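PDB 2WNW: activated BY transcription factor SSRB from Salmonella enterica, which is of unknown function but belongs to glycoside hydrolase family 30, with a TIM-barrel domain and a beta-sandwich domain. Local coordinates for residues A[44-49]-A[136-141]; A[85-90]-A[292-297]; A[142-147]-A[329-334]. One frame throughout, in Å; residues are numbered along the deposited sequence.

Interaction 1 of 3, residues A[44-49]-A[136-141]; sequences QIDGFG and HMKLMA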
ATOM      1  N   GLN A  44       7.647  12.623  -8.703  1.00 18.39           N
ATOM      2  CA  GLN A  44       7.112  13.755  -9.454  1.00 18.04           C
ATOM      3  C   GLN A  44       6.139  13.247 -10.513  1.00 19.00           C
ATOM      4  O   GLN A  44       6.364  12.199 -11.121  1.00 20.02           O
ATOM      5  CB  GLN A  44       8.246  14.528 -10.132  1.00 19.26           C
ATOM      6  CG  GLN A  44       7.825  15.875 -10.692  1.00 20.19           C
ATOM      7  CD  GLN A  44       9.012  16.737 -11.094  1.00 24.11           C
ATOM      8  OE1 GLN A  44       9.003  17.952 -10.895  1.00 26.85           O
ATOM      9  NE2 GLN A  44      10.033  16.114 -11.668  1.00 22.45           N
ATOM     10  N   ILE A  45       5.058  13.985 -10.733  1.00 18.90           N
ATOM     11  CA  ILE A  45       4.070  13.583 -11.724  1.00 19.68           C
ATOM     12  C   ILE A  45       4.062  14.563 -12.896  1.00 20.62           C
ATOM     13  O   ILE A  45       4.325  15.754 -12.723  1.00 19.59           O
ATOM     14  CB  ILE A  45       2.663  13.460 -11.076  1.00 21.09           C
ATOM     15  CG1 ILE A  45       2.140  14.828 -10.638  1.00 21.25           C
ATOM     16  CG2 ILE A  45       2.745  12.545  -9.847  1.00 18.82           C
ATOM     17  CD1 ILE A  45       1.285  15.510 -11.683  1.00 21.83           C
ATOM     18  N   ASP A  46       3.767  14.051 -14.088  1.00 17.46           N
ATOM     19  CA  ASP A  46       3.765  14.872 -15.292  1.00 18.26           C
ATOM     20  C   ASP A  46       2.425  15.483 -15.692  1.00 16.53           C
ATOM     21  O   ASP A  46       2.389  16.391 -16.526  1.00 17.27           O
ATOM     22  CB  ASP A  46       4.329  14.066 -16.468  1.00 19.20           C
ATOM     23  CG  ASP A  46       5.743  13.571 -16.208  1.00 20.54           C
ATOM     24  OD1 ASP A  46       6.455  14.224 -15.420  1.00 21.11           O
ATOM     25  OD2 ASP A  46       6.149  12.544 -16.796  1.00 19.44           O
ATOM     26  N   GLY A  47       1.328  14.992 -15.121  1.00 15.00           N
ATOM     27  CA  GLY A  47       0.028  15.545 -15.458  1.00 15.45           C
ATOM     28  C   GLY A  47      -1.120  14.555 -15.581  1.00 16.26           C
ATOM     29  O   GLY A  47      -1.012  13.398 -15.164  1.00 16.22           O
ATOM     30  N   PHE A  48      -2.225  15.025 -16.159  1.00 16.40           N
ATOM     31  CA  PHE A  48      -3.436  14.226 -16.356  1.00 16.47           C
ATOM     32  C   PHE A  48      -4.039  14.538 -17.720  1.00 16.68           C
ATOM     33  O   PHE A  48      -3.919  15.658 -18.220  1.00 17.10           O
ATOM     34  CB  PHE A  48      -4.491  14.553 -15.288  1.00 16.07           C
ATOM     35  CG  PHE A  48      -4.036  14.315 -13.881  1.00 17.37           C
ATOM     36  CD1 PHE A  48      -3.158  15.196 -13.259  1.00 18.24           C
ATOM     37  CD2 PHE A  48      -4.467  13.192 -13.183  1.00 17.55           C
ATOM     38  CE1 PHE A  48      -2.713  14.959 -11.960  1.00 17.51           C
ATOM     39  CE2 PHE A  48      -4.030  12.947 -11.889  1.00 18.24           C
ATOM     40  CZ  PHE A  48      -3.150  13.833 -11.275  1.00 19.52           C
ATOM     41  N   GLY A  49      -4.701  13.552 -18.317  1.00 15.90           N
ATOM     42  CA  GLY A  49      -5.323  13.776 -19.608  1.00 14.05           C
ATOM     43  C   GLY A  49      -6.085  12.578 -20.133  1.00 15.16           C
ATOM     44  O   GLY A  49      -6.347  11.622 -19.399  1.00 15.07           O
ATOM     45  N   HIS A 136       0.676  23.898 -24.268  1.00 26.37           N
ATOM     46  CA  HIS A 136       1.770  23.221 -23.576  1.00 27.14           C
ATOM     47  C   HIS A 136       1.496  21.763 -23.206  1.00 25.29           C
ATOM     48  O   HIS A 136       2.253  21.157 -22.445  1.00 23.70           O
ATOM     49  CB  HIS A 136       2.164  24.015 -22.328  1.00 30.16           C
ATOM     50  CG  HIS A 136       2.751  25.357 -22.637  1.00 34.94           C
ATOM     51  ND1 HIS A 136       2.260  26.528 -22.098  1.00 38.31           N
ATOM     52  CD2 HIS A 136       3.776  25.716 -23.447  1.00 36.65           C
ATOM     53  CE1 HIS A 136       2.956  27.551 -22.566  1.00 38.04           C
ATOM     54  NE2 HIS A 136       3.881  27.085 -23.387  1.00 38.82           N
ATOM     55  N   MET A 137       0.421  21.200 -23.747  1.00 23.21           N
ATOM     56  CA  MET A 137       0.085  19.805 -23.473  1.00 22.96           C
ATOM     57  C   MET A 137       1.248  18.906 -23.873  1.00 21.41           C
ATOM     58  O   MET A 137       1.905  19.148 -24.885  1.00 21.66           O
ATOM     59  CB  MET A 137      -1.136  19.366 -24.282  1.00 23.71           C
ATOM     60  CG  MET A 137      -2.452  19.982 -23.887  1.00 27.44           C
ATOM     61  SD  MET A 137      -3.759  19.214 -24.867  1.00 29.46           S
ATOM     62  CE  MET A 137      -3.749  17.553 -24.165  1.00 25.24           C
ATOM     63  N   LYS A 138       1.494  17.869 -23.082  1.00 19.64           N
ATOM     64  CA  LYS A 138       2.555  16.915 -23.382  1.00 19.52           C
ATOM     65  C   LYS A 138       1.851  15.751 -24.084  1.00 19.48           C
ATOM     66  O   LYS A 138       1.037  15.052 -23.475  1.00 18.94           O
ATOM     67  CB  LYS A 138       3.219  16.434 -22.090  1.00 18.27           C
ATOM     68  CG  LYS A 138       4.313  15.400 -22.297  1.00 19.78           C
ATOM     69  CD  LYS A 138       4.822  14.855 -20.969  1.00 20.29           C
ATOM     70  CE  LYS A 138       5.876  13.779 -21.188  1.00 20.39           C
ATOM     71  NZ  LYS A 138       6.336  13.153 -19.917  1.00 20.73           N
ATOM     72  N   LEU A 139       2.164  15.549 -25.361  1.00 18.17           N
ATOM     73  CA  LEU A 139       1.521  14.502 -26.144  1.00 18.41           C
ATOM     74  C   LEU A 139       2.351  13.233 -26.325  1.00 19.61           C
ATOM     75  O   LEU A 139       3.558  13.286 -26.575  1.00 20.08           O
ATOM     76  CB  LEU A 139       1.129  15.060 -27.518  1.00 19.01           C
ATOM     77  CG  LEU A 139       0.348  16.382 -27.499  1.00 20.22           C
ATOM     78  CD1 LEU A 139       0.112  16.870 -28.923  1.00 20.16           C
ATOM     79  CD2 LEU A 139      -0.975  16.190 -26.778  1.00 21.90           C
ATOM     80  N   MET A 140       1.679  12.094 -26.206  1.00 18.45           N
ATOM     81  CA  MET A 140       2.308  10.789 -26.354  1.00 16.99           C
ATOM     82  C   MET A 140       1.659  10.034 -27.512  1.00 17.10           C
ATOM     83  O   MET A 140       0.438  10.049 -27.660  1.00 17.58           O
ATOM     84  CB  MET A 140       2.140   9.989 -25.063  1.00 16.25           C
ATOM     85  CG  MET A 140       2.733   8.588 -25.098  1.00 18.47           C
ATOM     86  SD  MET A 140       2.475   7.760 -23.516  1.00 17.01           S
ATOM     87  CE  MET A 140       3.220   6.161 -23.808  1.00 18.90           C
ATOM     88  N   ALA A 141       2.473   9.380 -28.333  1.00 15.83           N
ATOM     89  CA  ALA A 141       1.954   8.620 -29.466  1.00 16.08           C
ATOM     90  C   ALA A 141       2.371   7.164 -29.319  1.00 16.27           C
ATOM     91  O   ALA A 141       3.508   6.873 -28.940  1.00 15.99           O
ATOM     92  CB  ALA A 141       2.483   9.197 -30.781  1.00 15.55           C
TER
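At the N-terminal end of the parallel strands of a TIM barrel, D46 and K138 meet in a salt bridge. D46 lies just before strand 48-51, the first of the barrel, and K138 opens strand 138-143, the third; strand 85-90 runs between them, so the two charged groups span a neighbour and the backbones do not pair. K138 carries its CG anti to the backbone N (chi1 178°) and stays extended through all its later torsions, which brings the ammonium across to the aspartate; the two side chains approach at a slant. The contact is small, 83 Å² in all, and D46 and K138 make nearly all of it. Both charges have a second partner. D46 OD2 also forms a salt bridge with K289, at the start of strand 289-294, and K138 NZ another with E234, at the start of strand 234-239, so the pair belongs to an alternating row E234, K138, D46, K289 at this end of the barrel, whose charges would be expected to offset one another. Towards K138 the aspartate offers only OD2: NZ of K138 stands 3.2 Å from OD2 of D46 and 3.8 Å from its CG.

Interaction 2 of 3, residues A[85-90]-A[292-297]; sequences LARMPI and FSEGCV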
ATOM      1  N   LEU A  85      -1.930  16.231 -20.399  1.00 18.85           N
ATOM      2  CA  LEU A  85      -1.349  15.077 -21.081  1.00 19.02           C
ATOM      3  C   LEU A  85      -2.353  14.520 -22.083  1.00 18.83           C
ATOM      4  O   LEU A  85      -3.546  14.818 -22.016  1.00 18.97           O
ATOM      5  CB  LEU A  85      -1.018  13.955 -20.090  1.00 18.99           C
ATOM      6  CG  LEU A  85      -0.008  14.158 -18.963  1.00 16.92           C
ATOM      7  CD1 LEU A  85       0.114  12.857 -18.170  1.00 18.13           C
ATOM      8  CD2 LEU A  85       1.344  14.557 -19.538  1.00 16.78           C
ATOM      9  N   ALA A  86      -1.862  13.693 -22.999  1.00 18.51           N
ATOM     10  CA  ALA A  86      -2.722  13.051 -23.980  1.00 17.34           C
ATOM     11  C   ALA A  86      -1.967  11.916 -24.651  1.00 16.63           C
ATOM     12  O   ALA A  86      -0.735  11.899 -24.678  1.00 17.08           O
ATOM     13  CB  ALA A  86      -3.191  14.059 -25.029  1.00 17.92           C
ATOM     14  N   ARG A  87      -2.719  10.955 -25.174  1.00 17.04           N
ATOM     15  CA  ARG A  87      -2.134   9.828 -25.889  1.00 15.74           C
ATOM     16  C   ARG A  87      -2.932   9.714 -27.177  1.00 16.68           C
ATOM     17  O   ARG A  87      -4.134   9.986 -27.196  1.00 16.33           O
ATOM     18  CB  ARG A  87      -2.247   8.540 -25.064  1.00 16.00           C
ATOM     19  CG  ARG A  87      -1.668   7.286 -25.734  1.00 16.12           C
ATOM     20  CD  ARG A  87      -1.268   6.251 -24.679  1.00 16.63           C
ATOM     21  NE  ARG A  87      -0.813   4.971 -25.231  1.00 15.55           N
ATOM     22  CZ  ARG A  87      -1.591   3.901 -25.400  1.00 16.34           C
ATOM     23  NH1 ARG A  87      -2.878   3.942 -25.072  1.00 15.58           N
ATOM     24  NH2 ARG A  87      -1.075   2.772 -25.869  1.00 15.98           N
ATOM     25  N   MET A  88      -2.256   9.343 -28.254  1.00 16.85           N
ATOM     26  CA  MET A  88      -2.907   9.197 -29.550  1.00 18.46           C
ATOM     27  C   MET A  88      -2.255   8.048 -30.308  1.00 17.63           C
ATOM     28  O   MET A  88      -1.102   7.702 -30.058  1.00 16.16           O
ATOM     29  CB  MET A  88      -2.806  10.503 -30.337  1.00 19.38           C
ATOM     30  CG  MET A  88      -1.401  11.077 -30.419  1.00 19.92           C
ATOM     31  SD  MET A  88      -1.470  12.826 -30.832  1.00 21.36           S
ATOM     32  CE  MET A  88       0.276  13.212 -31.007  1.00 20.65           C
ATOM     33  N   PRO A  89      -2.994   7.437 -31.242  1.00 18.86           N
ATOM     34  CA  PRO A  89      -2.482   6.317 -32.024  1.00 18.18           C
ATOM     35  C   PRO A  89      -1.716   6.654 -33.297  1.00 18.43           C
ATOM     36  O   PRO A  89      -2.051   7.603 -34.012  1.00 17.00           O
ATOM     37  CB  PRO A  89      -3.747   5.526 -32.330  1.00 18.40           C
ATOM     38  CG  PRO A  89      -4.731   6.627 -32.593  1.00 20.12           C
ATOM     39  CD  PRO A  89      -4.445   7.606 -31.461  1.00 19.74           C
ATOM     40  N   ILE A  90      -0.676   5.865 -33.552  1.00 17.73           N
ATOM     41  CA  ILE A  90       0.136   5.978 -34.758  1.00 16.10           C
ATOM     42  C   ILE A  90      -0.515   4.889 -35.616  1.00 15.99           C
ATOM     43  O   ILE A  90      -0.314   3.695 -35.381  1.00 15.09           O
ATOM     44  CB  ILE A  90       1.624   5.651 -34.467  1.00 16.58           C
ATOM     45  CG1 ILE A  90       2.191   6.687 -33.491  1.00 15.22           C
ATOM     46  CG2 ILE A  90       2.427   5.627 -35.769  1.00 16.00           C
ATOM     47  CD1 ILE A  90       3.637   6.434 -33.064  1.00 16.58           C
ATOM     48  N   PHE A 292       0.713   5.764 -16.097  1.00 14.79           N
ATOM     49  CA  PHE A 292      -0.549   5.072 -16.344  1.00 14.18           C
ATOM     50  C   PHE A 292      -0.966   5.639 -17.697  1.00 14.63           C
ATOM     51  O   PHE A 292      -1.298   6.822 -17.805  1.00 15.63           O
ATOM     52  CB  PHE A 292      -1.612   5.420 -15.300  1.00 14.41           C
ATOM     53  CG  PHE A 292      -2.965   4.862 -15.632  1.00 14.25           C
ATOM     54  CD1 PHE A 292      -3.228   3.505 -15.477  1.00 13.80           C
ATOM     55  CD2 PHE A 292      -3.953   5.678 -16.175  1.00 14.79           C
ATOM     56  CE1 PHE A 292      -4.461   2.965 -15.867  1.00 15.06           C
ATOM     57  CE2 PHE A 292      -5.187   5.146 -16.566  1.00 16.25           C
ATOM     58  CZ  PHE A 292      -5.434   3.783 -16.410  1.00 14.46           C
ATOM     59  N   SER A 293      -0.957   4.802 -18.729  1.00 15.54           N
ATOM     60  CA  SER A 293      -1.263   5.281 -20.071  1.00 16.21           C
ATOM     61  C   SER A 293      -2.636   4.997 -20.661  1.00 15.60           C
ATOM     62  O   SER A 293      -2.987   5.581 -21.684  1.00 16.50           O
ATOM     63  CB  SER A 293      -0.206   4.761 -21.044  1.00 15.72           C
ATOM     64  OG  SER A 293      -0.238   3.346 -21.084  1.00 13.83           O
ATOM     65  N   GLU A 294      -3.406   4.100 -20.060  1.00 15.55           N
ATOM     66  CA  GLU A 294      -4.720   3.808 -20.616  1.00 15.43           C
ATOM     67  C   GLU A 294      -5.624   2.980 -19.718  1.00 15.73           C
ATOM     68  O   GLU A 294      -5.188   2.039 -19.063  1.00 16.55           O
ATOM     69  CB  GLU A 294      -4.580   3.085 -21.958  1.00 14.63           C
ATOM     70  CG  GLU A 294      -5.899   2.943 -22.703  1.00 15.40           C
ATOM     71  CD  GLU A 294      -5.900   1.780 -23.672  1.00 18.72           C
ATOM     72  OE1 GLU A 294      -5.026   1.740 -24.565  1.00 18.00           O
ATOM     73  OE2 GLU A 294      -6.782   0.905 -23.539  1.00 19.46           O
ATOM     74  N   GLY A 295      -6.900   3.343 -19.719  1.00 16.40           N
ATOM     75  CA  GLY A 295      -7.889   2.631 -18.942  1.00 14.82           C
ATOM     76  C   GLY A 295      -9.261   3.142 -19.338  1.00 14.85           C
ATOM     77  O   GLY A 295      -9.398   4.284 -19.785  1.00 14.05           O
ATOM     78  N   CYS A 296     -10.271   2.288 -19.204  1.00 13.32           N
ATOM     79  CA  CYS A 296     -11.646   2.664 -19.514  1.00 14.07           C
ATOM     80  C   CYS A 296     -12.570   1.617 -18.910  1.00 14.90           C
ATOM     81  O   CYS A 296     -12.112   0.584 -18.408  1.00 13.42           O
ATOM     82  CB  CYS A 296     -11.873   2.744 -21.033  1.00 13.37           C
ATOM     83  SG  CYS A 296     -11.890   1.149 -21.913  1.00 17.71           S
ATOM     84  N   VAL A 297     -13.867   1.894 -18.948  1.00 14.86           N
ATOM     85  CA  VAL A 297     -14.867   0.975 -18.427  1.00 16.11           C
ATOM     86  C   VAL A 297     -15.861   0.710 -19.551  1.00 17.26           C
ATOM     87  O   VAL A 297     -16.020   1.530 -20.455  1.00 16.42           O
ATOM     88  CB  VAL A 297     -15.617   1.574 -17.206  1.00 15.61           C
ATOM     89  CG1 VAL A 297     -14.645   1.772 -16.042  1.00 16.35           C
ATOM     90  CG2 VAL A 297     -16.265   2.899 -17.582  1.00 14.74           C
TER
HETATM   91  O   HOH W   1      -4.553   5.896 -23.929  1.00 16.49           O
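NH1 of R87 is gripped by two acceptors: OE1 of E294 at 3.1 Å and a water whose oxygen is 2.8 Å from the same NH1. Both lie at the edge of the guanidinium, in its plane. The bond to E294 is a salt bridge with an N-H...O angle of 152°, and it uses the anti lone pair of OE1, the one facing away from the other carboxylate oxygen; the guanidinium and carboxylate planes are turned 31° apart. The water accepts from NH1 and donates to the backbone O of S293, 2.8 Å away, tying the arginine to the main chain of strand 289-294 as well. R87 reaches inward with CG anti to its N (chi1 180°) and an extended chain to NE, which lays its CD 3.5 Å from O of S293 and sets CB of S293 over one face of the guanidinium. The other nitrogens are held too: NE by S142, NH2 by D239 and N195, while S293 OG also bonds to D239. This many fixed partners should keep the guanidinium from rotating. OE2 of E294 meets Y270 and a bound glycerol. A buried arginine from the second strand thus positions an acid at the C-terminal end of the seventh, the end where the pocket of a TIM barrel lies and where the glycerol is bound.

Interaction 3 of 3, residues A[142-147]-A[329-334]; sequences SPWSPP and IDWNLL. With GOL (glycerol), chain F.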
ATOM      1  N   SER A 142       1.440   6.255 -29.607  1.00 16.17           N
ATOM      2  CA  SER A 142       1.679   4.817 -29.506  1.00 15.68           C
ATOM      3  C   SER A 142       1.041   4.088 -30.682  1.00 15.78           C
ATOM      4  O   SER A 142      -0.056   4.440 -31.111  1.00 15.99           O
ATOM      5  CB  SER A 142       1.059   4.247 -28.221  1.00 16.14           C
ATOM      6  OG  SER A 142       1.530   4.902 -27.059  1.00 16.79           O
ATOM      7  N   PRO A 143       1.719   3.058 -31.213  1.00 15.84           N
ATOM      8  CA  PRO A 143       1.162   2.305 -32.338  1.00 16.32           C
ATOM      9  C   PRO A 143       0.413   1.075 -31.831  1.00 16.45           C
ATOM     10  O   PRO A 143       0.769   0.506 -30.802  1.00 14.82           O
ATOM     11  CB  PRO A 143       2.399   1.878 -33.139  1.00 17.20           C
ATOM     12  CG  PRO A 143       3.585   2.537 -32.446  1.00 17.65           C
ATOM     13  CD  PRO A 143       3.143   2.742 -31.031  1.00 15.11           C
ATOM     14  N   TRP A 144      -0.629   0.680 -32.551  1.00 15.76           N
ATOM     15  CA  TRP A 144      -1.376  -0.517 -32.213  1.00 15.22           C
ATOM     16  C   TRP A 144      -0.898  -1.584 -33.206  1.00 15.49           C
ATOM     17  O   TRP A 144      -0.917  -2.780 -32.916  1.00 14.93           O
ATOM     18  CB  TRP A 144      -2.881  -0.273 -32.362  1.00 14.39           C
ATOM     19  CG  TRP A 144      -3.592   0.068 -31.067  1.00 15.75           C
ATOM     20  CD1 TRP A 144      -4.549  -0.681 -30.442  1.00 16.30           C
ATOM     21  CD2 TRP A 144      -3.428   1.252 -30.267  1.00 16.05           C
ATOM     22  NE1 TRP A 144      -4.994  -0.040 -29.310  1.00 16.65           N
ATOM     23  CE2 TRP A 144      -4.325   1.147 -29.178  1.00 16.53           C
ATOM     24  CE3 TRP A 144      -2.614   2.388 -30.364  1.00 15.91           C
ATOM     25  CZ2 TRP A 144      -4.432   2.138 -28.190  1.00 16.96           C
ATOM     26  CZ3 TRP A 144      -2.720   3.378 -29.379  1.00 16.55           C
ATOM     27  CH2 TRP A 144      -3.626   3.242 -28.308  1.00 16.24           C
ATOM     28  N   SER A 145      -0.458  -1.142 -34.382  1.00 16.98           N
ATOM     29  CA  SER A 145       0.043  -2.078 -35.390  1.00 16.73           C
ATOM     30  C   SER A 145       0.721  -1.439 -36.594  1.00 16.39           C
ATOM     31  O   SER A 145       0.285  -0.401 -37.086  1.00 16.12           O
ATOM     32  CB  SER A 145      -1.091  -2.972 -35.912  1.00 18.23           C
ATOM     33  OG  SER A 145      -0.630  -3.813 -36.969  1.00 16.97           O
ATOM     34  N   PRO A 146       1.823  -2.048 -37.065  1.00 17.41           N
ATOM     35  CA  PRO A 146       2.550  -1.542 -38.233  1.00 17.31           C
ATOM     36  C   PRO A 146       1.659  -1.878 -39.432  1.00 17.56           C
ATOM     37  O   PRO A 146       0.653  -2.577 -39.278  1.00 17.48           O
ATOM     38  CB  PRO A 146       3.831  -2.380 -38.242  1.00 16.61           C
ATOM     39  CG  PRO A 146       4.027  -2.738 -36.790  1.00 18.50           C
ATOM     40  CD  PRO A 146       2.609  -3.078 -36.362  1.00 17.00           C
ATOM     41  N   PRO A 147       2.006  -1.390 -40.635  1.00 17.56           N
ATOM     42  CA  PRO A 147       1.183  -1.692 -41.815  1.00 17.93           C
ATOM     43  C   PRO A 147       1.116  -3.209 -41.996  1.00 17.67           C
ATOM     44  O   PRO A 147       2.045  -3.917 -41.611  1.00 17.75           O
ATOM     45  CB  PRO A 147       1.943  -1.011 -42.953  1.00 17.71           C
ATOM     46  CG  PRO A 147       2.645   0.136 -42.260  1.00 17.58           C
ATOM     47  CD  PRO A 147       3.133  -0.508 -40.983  1.00 16.49           C
ATOM     48  N   ILE A 329      -3.315   9.011 -17.928  1.00 14.67           N
ATOM     49  CA  ILE A 329      -3.895   9.245 -19.238  1.00 14.02           C
ATOM     50  C   ILE A 329      -5.062   8.284 -19.434  1.00 15.17           C
ATOM     51  O   ILE A 329      -4.884   7.063 -19.493  1.00 14.01           O
ATOM     52  CB  ILE A 329      -2.898   9.031 -20.389  1.00 14.31           C
ATOM     53  CG1 ILE A 329      -1.624   9.850 -20.148  1.00 15.37           C
ATOM     54  CG2 ILE A 329      -3.541   9.490 -21.701  1.00 16.61           C
ATOM     55  CD1 ILE A 329      -0.579   9.692 -21.243  1.00 17.84           C
ATOM     56  N   ASP A 330      -6.255   8.858 -19.518  1.00 14.65           N
ATOM     57  CA  ASP A 330      -7.487   8.109 -19.728  1.00 15.19           C
ATOM     58  C   ASP A 330      -7.504   7.662 -21.191  1.00 15.55           C
ATOM     59  O   ASP A 330      -6.698   8.131 -21.995  1.00 14.69           O
ATOM     60  CB  ASP A 330      -8.675   9.031 -19.428  1.00 14.57           C
ATOM     61  CG  ASP A 330     -10.024   8.365 -19.640  1.00 15.46           C
ATOM     62  OD1 ASP A 330     -10.153   7.144 -19.397  1.00 17.16           O
ATOM     63  OD2 ASP A 330     -10.968   9.081 -20.033  1.00 15.22           O
ATOM     64  N   TRP A 331      -8.402   6.744 -21.529  1.00 15.10           N
ATOM     65  CA  TRP A 331      -8.517   6.271 -22.906  1.00 15.61           C
ATOM     66  C   TRP A 331      -9.342   7.341 -23.636  1.00 15.95           C
ATOM     67  O   TRP A 331      -9.219   8.527 -23.316  1.00 15.04           O
ATOM     68  CB  TRP A 331      -9.212   4.902 -22.916  1.00 15.11           C
ATOM     69  CG  TRP A 331      -9.204   4.120 -24.224  1.00 16.14           C
ATOM     70  CD1 TRP A 331     -10.013   3.060 -24.526  1.00 16.21           C
ATOM     71  CD2 TRP A 331      -8.351   4.310 -25.371  1.00 16.62           C
ATOM     72  NE1 TRP A 331      -9.725   2.582 -25.781  1.00 16.69           N
ATOM     73  CE2 TRP A 331      -8.712   3.328 -26.324  1.00 16.57           C
ATOM     74  CE3 TRP A 331      -7.323   5.212 -25.688  1.00 15.96           C
ATOM     75  CZ2 TRP A 331      -8.082   3.220 -27.574  1.00 15.63           C
ATOM     76  CZ3 TRP A 331      -6.694   5.107 -26.936  1.00 17.36           C
ATOM     77  CH2 TRP A 331      -7.079   4.117 -27.862  1.00 16.31           C
ATOM     78  N   ASN A 332     -10.183   6.946 -24.593  1.00 16.13           N
ATOM     79  CA  ASN A 332     -10.990   7.914 -25.353  1.00 15.56           C
ATOM     80  C   ASN A 332     -11.552   9.074 -24.530  1.00 17.56           C
ATOM     81  O   ASN A 332     -12.252   8.867 -23.544  1.00 16.79           O
ATOM     82  CB  ASN A 332     -12.170   7.220 -26.038  1.00 16.13           C
ATOM     83  CG  ASN A 332     -11.742   6.098 -26.947  1.00 16.66           C
ATOM     84  OD1 ASN A 332     -11.278   6.325 -28.070  1.00 17.07           O
ATOM     85  ND2 ASN A 332     -11.891   4.868 -26.465  1.00 15.75           N
ATOM     86  N   LEU A 333     -11.252  10.298 -24.958  1.00 17.48           N
ATOM     87  CA  LEU A 333     -11.746  11.499 -24.291  1.00 19.06           C
ATOM     88  C   LEU A 333     -13.239  11.630 -24.525  1.00 18.72           C
ATOM     89  O   LEU A 333     -13.986  12.117 -23.669  1.00 18.00           O
ATOM     90  CB  LEU A 333     -11.120  12.753 -24.899  1.00 23.57           C
ATOM     91  CG  LEU A 333      -9.671  13.158 -24.687  1.00 26.35           C
ATOM     92  CD1 LEU A 333      -9.279  14.156 -25.769  1.00 27.07           C
ATOM     93  CD2 LEU A 333      -9.511  13.760 -23.311  1.00 25.91           C
ATOM     94  N   LEU A 334     -13.652  11.199 -25.710  1.00 17.86           N
ATOM     95  CA  LEU A 334     -15.028  11.341 -26.152  1.00 18.84           C
ATOM     96  C   LEU A 334     -15.463  10.212 -27.074  1.00 17.56           C
ATOM     97  O   LEU A 334     -14.663   9.696 -27.847  1.00 18.92           O
ATOM     98  CB  LEU A 334     -15.135  12.674 -26.900  1.00 18.21           C
ATOM     99  CG  LEU A 334     -16.320  12.950 -27.824  1.00 18.59           C
ATOM    100  CD1 LEU A 334     -17.525  13.318 -26.982  1.00 17.15           C
ATOM    101  CD2 LEU A 334     -15.968  14.090 -28.786  1.00 17.98           C
TER
HETATM  102  C1  GOL F1449      -8.612  -0.871 -25.940  1.00 26.52           C
HETATM  103  O1  GOL F1449      -9.783  -0.329 -26.545  1.00 22.49           O
HETATM  104  C2  GOL F1449      -7.371  -0.443 -26.762  1.00 26.17           C
HETATM  105  O2  GOL F1449      -7.502  -0.831 -28.092  1.00 24.12           O
HETATM  106  C3  GOL F1449      -6.080  -1.121 -26.293  1.00 31.80           C
HETATM  107  O3  GOL F1449      -5.731  -0.872 -24.970  1.00 35.30           O
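Above the C-terminal ends of the TIM-barrel strands, W144 and W331 meet beside a bound glycerol, W144 from the loop after strand 138-143 and W331 from the corner that follows strand 327-330. Their aromatic contact is a marginal one. The six-membered rings are nearly parallel, with planes at 13°, but slid so far apart that they barely overlap and their centroids are 5.3 Å from each other. The touching is done by the benzo rims: CZ2 of W144 lies 3.3 Å from CH2 of W331, and CH2 of W144 is 3.8 Å from CZ3 of W331. The end of the W331 indole comes from the corner toward W144, and ND2 of N332 sits over one face of that indole, toward the rim. F95 meets W331 nearly at right angles, and R87 and P89 of the barrel pack on W144. The polar contacts go to the glycerol, which is probably from the crystallisation liquor. Each indole donates its N-H to a different hydroxyl, so the ligand bridges the two tryptophans, and D94, E196 and E294 bind it as well, marking a pocket at this end of the barrel. NE1 of W144 reaches O2 of the glycerol at 2.9 Å and 156°, whereas NE1 of W331 makes a more bent bond to its O1, at 3.0 Å and 137°.

How the interactions relate
All three contacts join parts of one TIM barrel at successive levels. Interaction 1 lies at the N-terminal end and is a surface contact of partly exposed charges; interaction 2 is buried within the barrel, and interaction 3 sits buried beyond its C-terminal end. The chemistry shifts accordingly, from a salt bridge in a row of charges, through a charge network with a water, to aromatic rims and a ligand. Strand 138-143 serves interactions 1 and 3, and strand 85-90 of interaction 2 pairs with it in both, as M140 O to M88 N at 2.8 Å and I90 N to S142 O at 2.9 Å. Interactions 2 and 3 are nearest, about 6 Å between centres, and share the glycerol through E294.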